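Local structure of uncharacterized protein Atu1872 (Agrobacterium tumefaciens, 2QNT) at residues A[39-44]-A[49-54]; A[55-60]-A[69-74]; A[100-103]-A[109-112]; A[30-35]-A[78-83]. The protein is of unknown function but belongs to the glyoxalase/bleomycin resistance/dioxygenase family, whose members typically hold small ligands or metals in clefts formed by curved beta sheets. One frame throughout, in Å; residues are numbered along the deposited sequence.

Two four-stranded mixed sheets carry these contacts. Contact 1 is a hairpin of the first sheet and contact 3 one of the second, their centres about 28 Å apart on opposite sides of the chain's centre. Contact 4 bridges the sheets: Leu-35 N lies 2.7 Å from Leu-43 O of contact 1, and Tyr-79 OH 2.9 Å from Gln-109 NE2 of contact 3, both probable hydrogen bonds. Contact 2 shares helix 53-61 with contact 1, Tyr-71 OH packing 3.4 Å from Gly-53 CA. Contacts 2 and 4 reach the second subunit extensively, contact 3 through His-100 alone. Bound HEPES, probably from crystallisation but perhaps marking a pocket, lies about 4 Å (nearest atoms) from the Phe-41 and Gln-109 side chains.

Contact 1: residues A[39-44]-A[49-54]; sequences GSFVLF and AIHEGR
Phe-41 and His-51 form a non-hydrogen-bonded antiparallel pair, and each turns CG to the side remote from its own backbone N (chi1 179° and -157°), which brings the two rings together on one face of the hairpin. They meet obliquely, planes 34° apart, with His-51 CD2 3.5 Å from Phe-41 CD2. Further along this face Phe-41 CE2 rests on Ala-49 CB (3.8 Å), a methyl that Leu-43 CD2 also touches. The Ser-40 carbonyl O sits above one face of the imidazole near its rim, 3.2 Å from His-51 ND1, at an angle too poor for a bond. ND1 donates instead to Glu-52 O at 2.8 Å, which helps to fix the rotation of the ring. Ser-40 O is taken by Glu-52 N, also at 2.8 Å. Val-42 and Ile-50 point to the other face and pair through Val-42 N to Ile-50 O and Ile-50 N to Val-42 O, both 3.0 Å. There Ile-50 CD1 meets the edge of the Phe-44 ring in its plane, 3.9 Å from CE1, while helix 19-29 covers the group through Ile-19, Ser-22 and Tyr-26. Glu-52 N-caps helix 53-61: OE2 accepts from Arg-54 N, OE1 bonds Ser-55 OG. The chemistry is split: one apolar face seals against the helix, whereas the Phe-41 and His-51 face combines aromatic surface with a histidine whose ND1 proton is committed to the backbone.

Contact 2: residues A[55-60]-A[69-74]; sequences SLEETI and EAYGRR
Glu-57 and Tyr-71 reach for each other from opposite directions, spanning backbones whose CA atoms are 11.7 Å apart. From Glu-57 CB, which points toward the 69-74 segment, the chain leaves helix 53-61 with CG opposite the carbonyl carbon (chi1 -73°) and runs on extended through CD (chi2 -174°). CB and CG serve as the spacer, and the side chain touches Phe-15 of strand 7-16. Glu-57 CD is 4.0 Å from Tyr-71 OH. Past it, OE2 receives the phenol proton from Tyr-71 OH at 2.8 Å, approached almost in line with the CD-OE2 bond. OE2 also lies in the plane of the tyrosine ring at its edge, 3.5 Å from Tyr-71 CE1, whereas the carboxylate as a whole stands 83° to that ring. A second donor, Gln-68 NE2, binds the same oxygen, while Gln-68 OE1 accepts from Arg-73 NH2, so this amide bridges Glu-57 and Arg-73. Arg-73 braces the loop bearing Tyr-71: NE donates to Ala-70 O at 2.9 Å and NH2 to Glu-69 O at 3.1 Å, both acceptors close to the guanidinium plane. Tyr-71 O bonds Asn-75 ND2 of the second subunit. Arg-73 NH2 lies 5.9 Å from Glu-57 OE2, without contact, and with the two donors on that oxygen would probably stabilise a charged carboxylate. The one hydrogen bond between the segments thus ties helix 53-61 to a loop at the dimer interface.

Contact 3: residues A[100-103]-A[109-112]; sequences HPLE and QRVF
Glu-103 and Val-111 form an antiparallel hydrogen-bonded pair, Glu-103 N donating to Val-111 O at 3.0 Å and Val-111 N to Glu-103 O at 3.1 Å. Leu-102 crosses to the other strand with CG pointing away from its own N (chi1 -179°). Its CD1 lies against the Val-111 backbone, 3.6 Å from C, and also touches the Phe-112 ring, while CG covers one face of the Arg-110 guanidinium and CD2 comes to 3.4 Å from NH2. With Leu-102 over its face, the guanidinium uses its edge for polar partners: a water in the guanidinium plane accepts from Arg-110 NH2 at 2.8 Å and donates to Leu-102 O at 3.1 Å, and Asp-86 adds a salt bridge to NH2. His-100 ND1 donates to a lone pair of Pro-101 O at 2.8 Å, within both planes, and NE2 bonds Arg-113 NH1, which together fix the ring with CE1 edge-on to Val-111 O, 3.6 Å away. Helix 85-92 packs over Leu-102 and Phe-112, with Phe-89 edge-to-face on the latter. Strand 121-126 continues the sheet beyond 110-115, Val-124 bonding the Phe-112 backbone, and His-100 packs on Ile-60 of the second subunit.

Contact 4: residues A[30-35]-A[78-83]; sequences LGLKIL and LYFEHA
Leu-32 and Leu-30 bring their methyls to the Phe-80 ring from two directions. Leu-32 meets it at about a right angle between the side chains, CD1 3.8 Å and CD2 4.0 Å from Phe-80 CE1, at an oblique approach to the ring. Leu-30 CD2 lies over one face, more loosely, 4.4 Å from CZ. Phe-80 sets CG opposite its carbonyl carbon (chi1 -63°), which sends the ring out from strand 76-82 to these leucines. Beside the apolar group a water spans the segments: it donates to Leu-30 O at 2.8 Å and takes a weak bond from His-82 NE2, 3.3 Å away, in the plane of that ring. His-82 ND1 in turn accepts from Asp-84 N, which steadies the imidazole. Further out, Gly-31, just past helix 19-29, leaves helical angles with positive phi, and the chain turns there between the two leucines. Phe-48 and, from the second subunit, Phe-9 meet the Phe-80 ring edge-to-face, and Met-7 of that subunit packs on Leu-32. On the strand's other side Tyr-79 OH donates to Glu-81 OE2 at 2.6 Å and accepts from Gln-109 NE2. Residues 78-82 pair antiparallel with a strand of the second subunit, continuing the sheet across the interface. Here these apolar side chains lie between two beta-alpha-beta-beta-beta modules, each with a mixed sheet of order 1-4-3-2, the arrangement characteristic of the glyoxalase, or vicinal oxygen chelate, fold.

Contact 1: residues A[39-44]-A[49-54]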
loop_
_atom_site.group_PDB
_atom_site.type_symbol
_atom_site.label_atom_id
_atom_site.label_comp_id
_atom_site.label_asym_id
_atom_site.label_seq_id
_atom_site.Cartn_x
_atom_site.Cartn_y
_atom_site.Cartn_z
ATOM N N GLY A 39 13.061 -2.553 14.003
ATOM C CA GLY A 39 13.785 -1.302 14.136
ATOM C C GLY A 39 13.381 -0.378 13.002
ATOM O O GLY A 39 12.504 0.454 13.157
ATOM N N SER A 40 14.014 -0.542 11.844
ATOM C CA SER A 40 13.749 0.333 10.691
ATOM C C SER A 40 12.489 -0.071 9.931
ATOM O O SER A 40 12.090 0.625 9.009
ATOM C CB SER A 40 14.937 0.352 9.716
ATOM O OG SER A 40 15.131 -0.898 9.072
ATOM N N PHE A 41 11.898 -1.202 10.299
ATOM C CA PHE A 41 10.739 -1.781 9.587
ATOM C C PHE A 41 9.818 -2.323 10.634
ATOM O O PHE A 41 10.254 -3.009 11.544
ATOM C CB PHE A 41 11.257 -2.904 8.667
ATOM C CG PHE A 41 10.207 -3.658 7.846
ATOM C CD1 PHE A 41 10.200 -5.066 7.809
ATOM C CD2 PHE A 41 9.261 -2.990 7.090
ATOM C CE1 PHE A 41 9.262 -5.745 7.036
ATOM C CE2 PHE A 41 8.360 -3.680 6.295
ATOM C CZ PHE A 41 8.333 -5.050 6.274
ATOM N N VAL A 42 8.533 -2.029 10.503
ATOM C CA VAL A 42 7.536 -2.499 11.426
ATOM C C VAL A 42 6.390 -3.138 10.648
ATOM O O VAL A 42 5.842 -2.540 9.731
ATOM C CB VAL A 42 6.995 -1.334 12.332
ATOM C CG1 VAL A 42 5.940 -1.861 13.317
ATOM C CG2 VAL A 42 8.129 -0.632 13.091
ATOM N N LEU A 43 6.063 -4.375 11.017
ATOM C CA LEU A 43 4.913 -5.091 10.487
ATOM C C LEU A 43 3.792 -5.028 11.499
ATOM O O LEU A 43 4.003 -5.350 12.685
ATOM C CB LEU A 43 5.229 -6.556 10.287
ATOM C CG LEU A 43 6.249 -6.960 9.275
ATOM C CD1 LEU A 43 6.438 -8.448 9.309
ATOM C CD2 LEU A 43 5.779 -6.535 7.908
ATOM N N PHE A 44 2.609 -4.670 11.018
ATOM C CA PHE A 44 1.409 -4.681 11.831
ATOM C C PHE A 44 0.501 -5.846 11.483
ATOM O O PHE A 44 0.536 -6.368 10.376
ATOM C CB PHE A 44 0.620 -3.391 11.692
ATOM C CG PHE A 44 1.367 -2.171 12.138
ATOM C CD1 PHE A 44 2.143 -1.434 11.249
ATOM C CD2 PHE A 44 1.300 -1.747 13.449
ATOM C CE1 PHE A 44 2.832 -0.317 11.673
ATOM C CE2 PHE A 44 2.005 -0.626 13.871
ATOM C CZ PHE A 44 2.757 0.089 12.981
ATOM N N ALA A 49 2.388 -2.249 6.931
ATOM C CA ALA A 49 3.788 -2.143 7.324
ATOM C C ALA A 49 4.316 -0.761 7.012
ATOM O O ALA A 49 3.716 -0.061 6.228
ATOM C CB ALA A 49 4.631 -3.179 6.610
ATOM N N ILE A 50 5.396 -0.368 7.695
ATOM C CA ILE A 50 6.057 0.925 7.458
ATOM C C ILE A 50 7.556 0.693 7.503
ATOM O O ILE A 50 8.030 -0.204 8.205
ATOM C CB ILE A 50 5.661 1.987 8.523
ATOM C CG1 ILE A 50 5.879 1.451 9.944
ATOM C CG2 ILE A 50 4.220 2.453 8.350
ATOM C CD1 ILE A 50 5.592 2.450 11.116
ATOM N N HIS A 51 8.316 1.525 6.789
ATOM C CA HIS A 51 9.771 1.404 6.801
ATOM C C HIS A 51 10.406 2.775 6.773
ATOM O O HIS A 51 9.953 3.648 6.037
ATOM C CB HIS A 51 10.266 0.625 5.564
ATOM C CG HIS A 51 11.617 -0.044 5.677
ATOM N ND1 HIS A 51 12.812 0.623 5.900
ATOM C CD2 HIS A 51 11.946 -1.353 5.544
ATOM C CE1 HIS A 51 13.812 -0.257 5.887
ATOM N NE2 HIS A 51 13.309 -1.467 5.700
ATOM N N GLU A 52 11.436 2.992 7.582
ATOM C CA GLU A 52 12.216 4.218 7.479
ATOM C C GLU A 52 12.681 4.347 6.037
ATOM O O GLU A 52 13.199 3.395 5.457
ATOM C CB GLU A 52 13.353 4.212 8.481
ATOM C CG GLU A 52 14.080 5.556 8.566
ATOM C CD GLU A 52 15.121 5.739 7.477
ATOM O OE1 GLU A 52 15.771 4.752 7.111
ATOM O OE2 GLU A 52 15.306 6.874 6.977
ATOM N N GLY A 53 12.499 5.524 5.461
ATOM C CA GLY A 53 12.570 5.660 4.012
ATOM C C GLY A 53 13.972 5.606 3.442
ATOM O O GLY A 53 14.192 4.985 2.413
ATOM N N ARG A 54 14.927 6.287 4.065
ATOM C CA ARG A 54 16.265 6.339 3.478
ATOM C C ARG A 54 16.915 4.963 3.423
ATOM O O ARG A 54 17.545 4.624 2.420
ATOM C CB ARG A 54 17.161 7.342 4.197
ATOM C CG ARG A 54 16.564 8.733 4.149
ATOM C CD ARG A 54 17.514 9.857 4.255
ATOM N NE ARG A 54 18.400 9.934 3.100
ATOM C CZ ARG A 54 19.275 10.910 2.884
ATOM N NH1 ARG A 54 19.370 11.923 3.734
ATOM N NH2 ARG A 54 20.050 10.880 1.807
#

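Contact 2: residues A[55-60]-A[69-74]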
loop_
_atom_site.group_PDB
_atom_site.type_symbol
_atom_site.label_atom_id
_atom_site.label_comp_id
_atom_site.label_asym_id
_atom_site.label_seq_id
_atom_site.Cartn_x
_atom_site.Cartn_y
_atom_site.Cartn_z
ATOM N N SER A 55 16.759 4.164 4.469
ATOM C CA SER A 55 17.333 2.825 4.469
ATOM C C SER A 55 16.700 1.950 3.414
ATOM O O SER A 55 17.400 1.215 2.733
ATOM C CB SER A 55 17.223 2.161 5.841
ATOM O OG SER A 55 15.905 2.078 6.300
ATOM N N LEU A 56 15.383 2.015 3.238
ATOM C CA LEU A 56 14.765 1.201 2.193
ATOM C C LEU A 56 15.103 1.730 0.796
ATOM O O LEU A 56 15.342 0.926 -0.105
ATOM C CB LEU A 56 13.258 1.090 2.408
ATOM C CG LEU A 56 12.536 0.103 1.496
ATOM C CD1 LEU A 56 13.239 -1.277 1.406
ATOM C CD2 LEU A 56 11.090 -0.032 1.962
ATOM N N GLU A 57 15.157 3.050 0.595
ATOM C CA GLU A 57 15.617 3.589 -0.697
ATOM C C GLU A 57 17.008 3.084 -1.020
ATOM O O GLU A 57 17.290 2.722 -2.170
ATOM C CB GLU A 57 15.634 5.108 -0.714
ATOM C CG GLU A 57 14.303 5.787 -0.778
ATOM C CD GLU A 57 14.442 7.304 -0.935
ATOM O OE1 GLU A 57 15.074 7.726 -1.942
ATOM O OE2 GLU A 57 13.889 8.026 -0.079
ATOM N N GLU A 58 17.920 3.109 -0.057
ATOM C CA GLU A 58 19.280 2.615 -0.325
ATOM C C GLU A 58 19.259 1.143 -0.672
ATOM O O GLU A 58 19.971 0.690 -1.565
ATOM C CB GLU A 58 20.218 2.905 0.845
ATOM C CG GLU A 58 20.439 4.393 1.104
ATOM C CD GLU A 58 21.513 5.027 0.257
ATOM O OE1 GLU A 58 22.183 4.309 -0.515
ATOM O OE2 GLU A 58 21.696 6.257 0.388
ATOM N N THR A 59 18.448 0.365 0.029
ATOM C CA THR A 59 18.324 -1.079 -0.287
ATOM C C THR A 59 17.855 -1.314 -1.714
ATOM O O THR A 59 18.389 -2.183 -2.402
ATOM C CB THR A 59 17.368 -1.764 0.692
ATOM O OG1 THR A 59 17.972 -1.796 1.990
ATOM C CG2 THR A 59 16.999 -3.165 0.245
ATOM N N ILE A 60 16.851 -0.558 -2.152
ATOM C CA ILE A 60 16.268 -0.759 -3.478
ATOM C C ILE A 60 17.134 -0.183 -4.604
ATOM O O ILE A 60 17.431 -0.888 -5.581
ATOM C CB ILE A 60 14.879 -0.137 -3.541
ATOM C CG1 ILE A 60 13.905 -0.794 -2.541
ATOM C CG2 ILE A 60 14.273 -0.231 -4.932
ATOM C CD1 ILE A 60 12.663 0.025 -2.293
ATOM N N GLU A 69 11.440 15.995 0.131
ATOM C CA GLU A 69 10.131 16.454 0.507
ATOM C C GLU A 69 9.504 15.340 1.317
ATOM O O GLU A 69 10.014 14.222 1.369
ATOM C CB GLU A 69 9.273 16.797 -0.724
ATOM C CG GLU A 69 9.143 15.683 -1.771
ATOM C CD GLU A 69 8.067 15.948 -2.821
ATOM O OE1 GLU A 69 7.118 16.715 -2.555
ATOM O OE2 GLU A 69 8.173 15.368 -3.921
ATOM N N ALA A 70 8.409 15.669 1.979
ATOM C CA ALA A 70 7.658 14.698 2.749
ATOM C C ALA A 70 7.344 13.519 1.863
ATOM O O ALA A 70 7.120 13.672 0.673
ATOM C CB ALA A 70 6.359 15.321 3.281
ATOM N N TYR A 71 7.315 12.330 2.459
ATOM C CA TYR A 71 6.994 11.109 1.688
ATOM C C TYR A 71 5.556 11.054 1.212
ATOM O O TYR A 71 5.235 10.352 0.267
ATOM C CB TYR A 71 7.354 9.865 2.509
ATOM C CG TYR A 71 8.811 9.556 2.520
ATOM C CD1 TYR A 71 9.509 9.338 1.333
ATOM C CD2 TYR A 71 9.524 9.481 3.700
ATOM C CE1 TYR A 71 10.841 9.056 1.335
ATOM C CE2 TYR A 71 10.856 9.182 3.720
ATOM C CZ TYR A 71 11.529 8.998 2.520
ATOM O OH TYR A 71 12.884 8.692 2.486
ATOM N N GLY A 72 4.664 11.756 1.872
ATOM C CA GLY A 72 3.299 11.827 1.392
ATOM C C GLY A 72 3.131 12.622 0.124
ATOM O O GLY A 72 3.447 13.813 0.105
ATOM N N ARG A 73 2.665 11.985 -0.955
ATOM C CA ARG A 73 2.763 12.577 -2.303
ATOM C C ARG A 73 1.514 12.394 -3.189
ATOM O O ARG A 73 1.611 12.364 -4.397
ATOM C CB ARG A 73 4.049 12.091 -3.002
ATOM C CG ARG A 73 5.298 12.635 -2.356
ATOM C CD ARG A 73 6.622 12.006 -2.830
ATOM N NE ARG A 73 7.685 12.303 -1.867
ATOM C CZ ARG A 73 8.916 11.795 -1.856
ATOM N NH1 ARG A 73 9.326 10.957 -2.803
ATOM N NH2 ARG A 73 9.788 12.170 -0.914
ATOM N N ARG A 74 0.363 12.306 -2.548
ATOM C CA ARG A 74 -0.978 12.199 -3.190
ATOM C C ARG A 74 -1.014 11.215 -4.355
ATOM O O ARG A 74 -1.638 11.458 -5.372
ATOM C CB ARG A 74 -1.583 13.582 -3.565
ATOM C CG ARG A 74 -1.777 14.546 -2.355
ATOM C CD ARG A 74 -2.808 15.616 -2.644
ATOM N NE ARG A 74 -2.765 16.637 -1.633
ATOM C CZ ARG A 74 -3.572 17.677 -1.638
ATOM N NH1 ARG A 74 -4.455 17.856 -2.615
ATOM N NH2 ARG A 74 -3.451 18.555 -0.677
#

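Contact 3: residues A[100-103]-A[109-112]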
loop_
_atom_site.group_PDB
_atom_site.type_symbol
_atom_site.label_atom_id
_atom_site.label_comp_id
_atom_site.label_asym_id
_atom_site.label_seq_id
_atom_site.Cartn_x
_atom_site.Cartn_y
_atom_site.Cartn_z
ATOM N N HIS A 100 -11.084 15.539 5.565
ATOM C CA HIS A 100 -12.492 15.863 5.759
ATOM C C HIS A 100 -12.986 15.001 6.927
ATOM O O HIS A 100 -12.376 13.962 7.263
ATOM C CB HIS A 100 -13.338 15.622 4.483
ATOM C CG HIS A 100 -13.392 14.197 4.017
ATOM N ND1 HIS A 100 -14.166 13.230 4.637
ATOM C CD2 HIS A 100 -12.789 13.588 2.970
ATOM C CE1 HIS A 100 -14.004 12.075 3.994
ATOM N NE2 HIS A 100 -13.165 12.273 2.990
ATOM N N PRO A 101 -14.111 15.419 7.532
ATOM C CA PRO A 101 -14.677 14.689 8.674
ATOM C C PRO A 101 -15.452 13.466 8.244
ATOM O O PRO A 101 -15.500 13.117 7.064
ATOM C CB PRO A 101 -15.541 15.738 9.380
ATOM C CG PRO A 101 -15.868 16.716 8.360
ATOM C CD PRO A 101 -14.827 16.673 7.270
ATOM N N LEU A 102 -16.082 12.819 9.208
ATOM C CA LEU A 102 -16.809 11.608 8.967
ATOM C C LEU A 102 -18.055 11.931 8.165
ATOM O O LEU A 102 -18.965 12.607 8.679
ATOM C CB LEU A 102 -17.099 10.944 10.338
ATOM C CG LEU A 102 -17.850 9.618 10.355
ATOM C CD1 LEU A 102 -17.196 8.586 9.501
ATOM C CD2 LEU A 102 -17.904 9.169 11.809
ATOM N N GLU A 103 -18.098 11.464 6.920
ATOM C CA GLU A 103 -19.114 11.861 5.906
ATOM C C GLU A 103 -19.550 10.667 5.106
ATOM O O GLU A 103 -18.725 9.877 4.696
ATOM C CB GLU A 103 -18.478 12.880 4.909
ATOM C CG GLU A 103 -18.140 14.211 5.575
ATOM C CD GLU A 103 -17.432 15.248 4.677
ATOM O OE1 GLU A 103 -16.981 14.945 3.564
ATOM O OE2 GLU A 103 -17.357 16.422 5.099
ATOM N N GLN A 109 -21.327 4.586 2.265
ATOM C CA GLN A 109 -20.467 4.289 3.405
ATOM C C GLN A 109 -19.984 5.572 4.068
ATOM O O GLN A 109 -19.591 6.505 3.382
ATOM C CB GLN A 109 -19.252 3.496 2.908
ATOM C CG GLN A 109 -18.307 3.004 3.965
ATOM C CD GLN A 109 -16.995 2.519 3.372
ATOM O OE1 GLN A 109 -16.687 2.773 2.204
ATOM N NE2 GLN A 109 -16.224 1.786 4.165
ATOM N N ARG A 110 -19.988 5.603 5.401
ATOM C CA ARG A 110 -19.422 6.708 6.162
ATOM C C ARG A 110 -17.928 6.494 6.384
ATOM O O ARG A 110 -17.517 5.449 6.914
ATOM C CB ARG A 110 -20.142 6.825 7.492
ATOM C CG ARG A 110 -21.617 7.109 7.324
ATOM C CD ARG A 110 -22.356 6.982 8.612
ATOM N NE ARG A 110 -21.970 8.007 9.548
ATOM C CZ ARG A 110 -21.635 7.804 10.816
ATOM N NH1 ARG A 110 -21.632 6.567 11.341
ATOM N NH2 ARG A 110 -21.325 8.864 11.558
ATOM N N VAL A 111 -17.130 7.479 5.957
ATOM C CA VAL A 111 -15.687 7.428 6.119
ATOM C C VAL A 111 -15.134 8.770 6.506
ATOM O O VAL A 111 -15.738 9.795 6.249
ATOM C CB VAL A 111 -14.957 6.933 4.814
ATOM C CG1 VAL A 111 -15.747 5.795 4.149
ATOM C CG2 VAL A 111 -14.700 8.047 3.827
ATOM N N PHE A 112 -13.934 8.782 7.089
ATOM C CA PHE A 112 -13.163 10.013 7.212
ATOM C C PHE A 112 -11.779 9.790 6.654
ATOM O O PHE A 112 -11.329 8.665 6.523
ATOM C CB PHE A 112 -13.145 10.564 8.651
ATOM C CG PHE A 112 -12.480 9.703 9.702
ATOM C CD1 PHE A 112 -11.271 10.100 10.276
ATOM C CD2 PHE A 112 -13.112 8.600 10.219
ATOM C CE1 PHE A 112 -10.695 9.376 11.312
ATOM C CE2 PHE A 112 -12.531 7.884 11.266
ATOM C CZ PHE A 112 -11.322 8.276 11.788
HETATM O O HOH W 1 -20.968 11.496 10.719
#

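Contact 4: residues A[30-35]-A[78-83]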
loop_
_atom_site.group_PDB
_atom_site.type_symbol
_atom_site.label_atom_id
_atom_site.label_comp_id
_atom_site.label_asym_id
_atom_site.label_seq_id
_atom_site.Cartn_x
_atom_site.Cartn_y
_atom_site.Cartn_z
ATOM N N LEU A 30 -4.196 4.973 15.782
ATOM C CA LEU A 30 -5.069 4.124 14.955
ATOM C C LEU A 30 -5.377 2.781 15.587
ATOM O O LEU A 30 -6.291 2.115 15.143
ATOM C CB LEU A 30 -4.515 3.919 13.550
ATOM C CG LEU A 30 -4.984 4.992 12.580
ATOM C CD1 LEU A 30 -4.575 6.372 13.079
ATOM C CD2 LEU A 30 -4.447 4.680 11.197
ATOM N N GLY A 31 -4.691 2.399 16.661
ATOM C CA GLY A 31 -4.987 1.149 17.332
ATOM C C GLY A 31 -4.502 -0.090 16.604
ATOM O O GLY A 31 -5.040 -1.177 16.803
ATOM N N LEU A 32 -3.484 0.040 15.758
ATOM C CA LEU A 32 -2.908 -1.136 15.116
ATOM C C LEU A 32 -2.028 -1.870 16.109
ATOM O O LEU A 32 -1.561 -1.266 17.068
ATOM C CB LEU A 32 -2.085 -0.741 13.888
ATOM C CG LEU A 32 -2.785 0.040 12.801
ATOM C CD1 LEU A 32 -1.893 0.067 11.567
ATOM C CD2 LEU A 32 -4.128 -0.617 12.487
ATOM N N LYS A 33 -1.865 -3.173 15.898
ATOM C CA LYS A 33 -1.068 -4.046 16.774
ATOM C C LYS A 33 0.191 -4.440 16.029
ATOM O O LYS A 33 0.125 -4.873 14.869
ATOM C CB LYS A 33 -1.866 -5.297 17.125
ATOM C CG LYS A 33 -3.179 -4.981 17.782
ATOM C CD LYS A 33 -2.990 -4.266 19.110
ATOM C CE LYS A 33 -4.328 -3.818 19.685
ATOM N NZ LYS A 33 -5.271 -4.957 19.860
ATOM N N ILE A 34 1.339 -4.225 16.643
ATOM C CA ILE A 34 2.591 -4.655 16.049
ATOM C C ILE A 34 2.713 -6.175 16.009
ATOM O O ILE A 34 2.550 -6.852 17.038
ATOM C CB ILE A 34 3.788 -4.027 16.760
ATOM C CG1 ILE A 34 3.741 -2.503 16.522
ATOM C CG2 ILE A 34 5.086 -4.632 16.240
ATOM C CD1 ILE A 34 4.783 -1.705 17.197
ATOM N N LEU A 35 2.963 -6.721 14.821
ATOM C CA LEU A 35 3.294 -8.143 14.632
ATOM C C LEU A 35 4.786 -8.404 14.838
ATOM O O LEU A 35 5.181 -9.319 15.586
ATOM C CB LEU A 35 2.805 -8.585 13.251
ATOM C CG LEU A 35 3.123 -9.973 12.731
ATOM C CD1 LEU A 35 2.529 -11.010 13.689
ATOM C CD2 LEU A 35 2.521 -10.120 11.329
ATOM N N LEU A 78 -4.276 4.773 1.690
ATOM C CA LEU A 78 -4.246 3.613 2.599
ATOM C C LEU A 78 -5.619 3.453 3.242
ATOM O O LEU A 78 -6.052 4.344 3.990
ATOM C CB LEU A 78 -3.162 3.796 3.648
ATOM C CG LEU A 78 -1.768 3.944 3.061
ATOM C CD1 LEU A 78 -0.767 4.464 4.109
ATOM C CD2 LEU A 78 -1.307 2.642 2.436
ATOM N N TYR A 79 -6.308 2.351 2.953
ATOM C CA TYR A 79 -7.713 2.177 3.282
ATOM C C TYR A 79 -7.856 1.162 4.410
ATOM O O TYR A 79 -7.488 -0.010 4.279
ATOM C CB TYR A 79 -8.503 1.758 2.015
ATOM C CG TYR A 79 -9.936 1.401 2.308
ATOM C CD1 TYR A 79 -10.849 2.343 2.719
ATOM C CD2 TYR A 79 -10.370 0.110 2.192
ATOM C CE1 TYR A 79 -12.133 2.006 3.047
ATOM C CE2 TYR A 79 -11.688 -0.251 2.500
ATOM C CZ TYR A 79 -12.541 0.707 2.939
ATOM O OH TYR A 79 -13.871 0.427 3.252
ATOM N N PHE A 80 -8.451 1.641 5.501
ATOM C CA PHE A 80 -8.728 0.891 6.728
ATOM C C PHE A 80 -10.223 0.917 7.007
ATOM O O PHE A 80 -10.932 1.836 6.602
ATOM C CB PHE A 80 -8.059 1.546 7.960
ATOM C CG PHE A 80 -6.544 1.602 7.930
ATOM C CD1 PHE A 80 -5.795 0.785 8.726
ATOM C CD2 PHE A 80 -5.856 2.551 7.195
ATOM C CE1 PHE A 80 -4.405 0.824 8.762
ATOM C CE2 PHE A 80 -4.482 2.624 7.254
ATOM C CZ PHE A 80 -3.763 1.772 8.017
ATOM N N GLU A 81 -10.685 -0.089 7.733
ATOM C CA GLU A 81 -12.060 -0.146 8.237
ATOM C C GLU A 81 -12.040 -0.334 9.739
ATOM O O GLU A 81 -11.147 -0.940 10.287
ATOM C CB GLU A 81 -12.860 -1.286 7.577
ATOM C CG GLU A 81 -13.243 -0.989 6.127
ATOM C CD GLU A 81 -13.933 -2.115 5.384
ATOM O OE1 GLU A 81 -14.309 -3.109 6.025
ATOM O OE2 GLU A 81 -14.097 -2.043 4.140
ATOM N N HIS A 82 -13.076 0.182 10.384
ATOM C CA HIS A 82 -13.246 0.059 11.823
ATOM C C HIS A 82 -14.677 -0.362 12.092
ATOM O O HIS A 82 -15.610 0.141 11.477
ATOM C CB HIS A 82 -12.935 1.374 12.521
ATOM C CG HIS A 82 -12.664 1.267 13.990
ATOM N ND1 HIS A 82 -13.661 1.061 14.924
ATOM C CD2 HIS A 82 -11.512 1.396 14.692
ATOM C CE1 HIS A 82 -13.124 1.054 16.132
ATOM N NE2 HIS A 82 -11.820 1.244 16.019
ATOM N N ALA A 83 -14.824 -1.234 13.075
ATOM C CA ALA A 83 -16.125 -1.694 13.515
ATOM C C ALA A 83 -17.073 -0.609 14.018
ATOM O O ALA A 83 -18.305 -0.761 13.961
ATOM C CB ALA A 83 -15.941 -2.762 14.614
HETATM O O HOH W 2 -8.684 1.982 16.581
#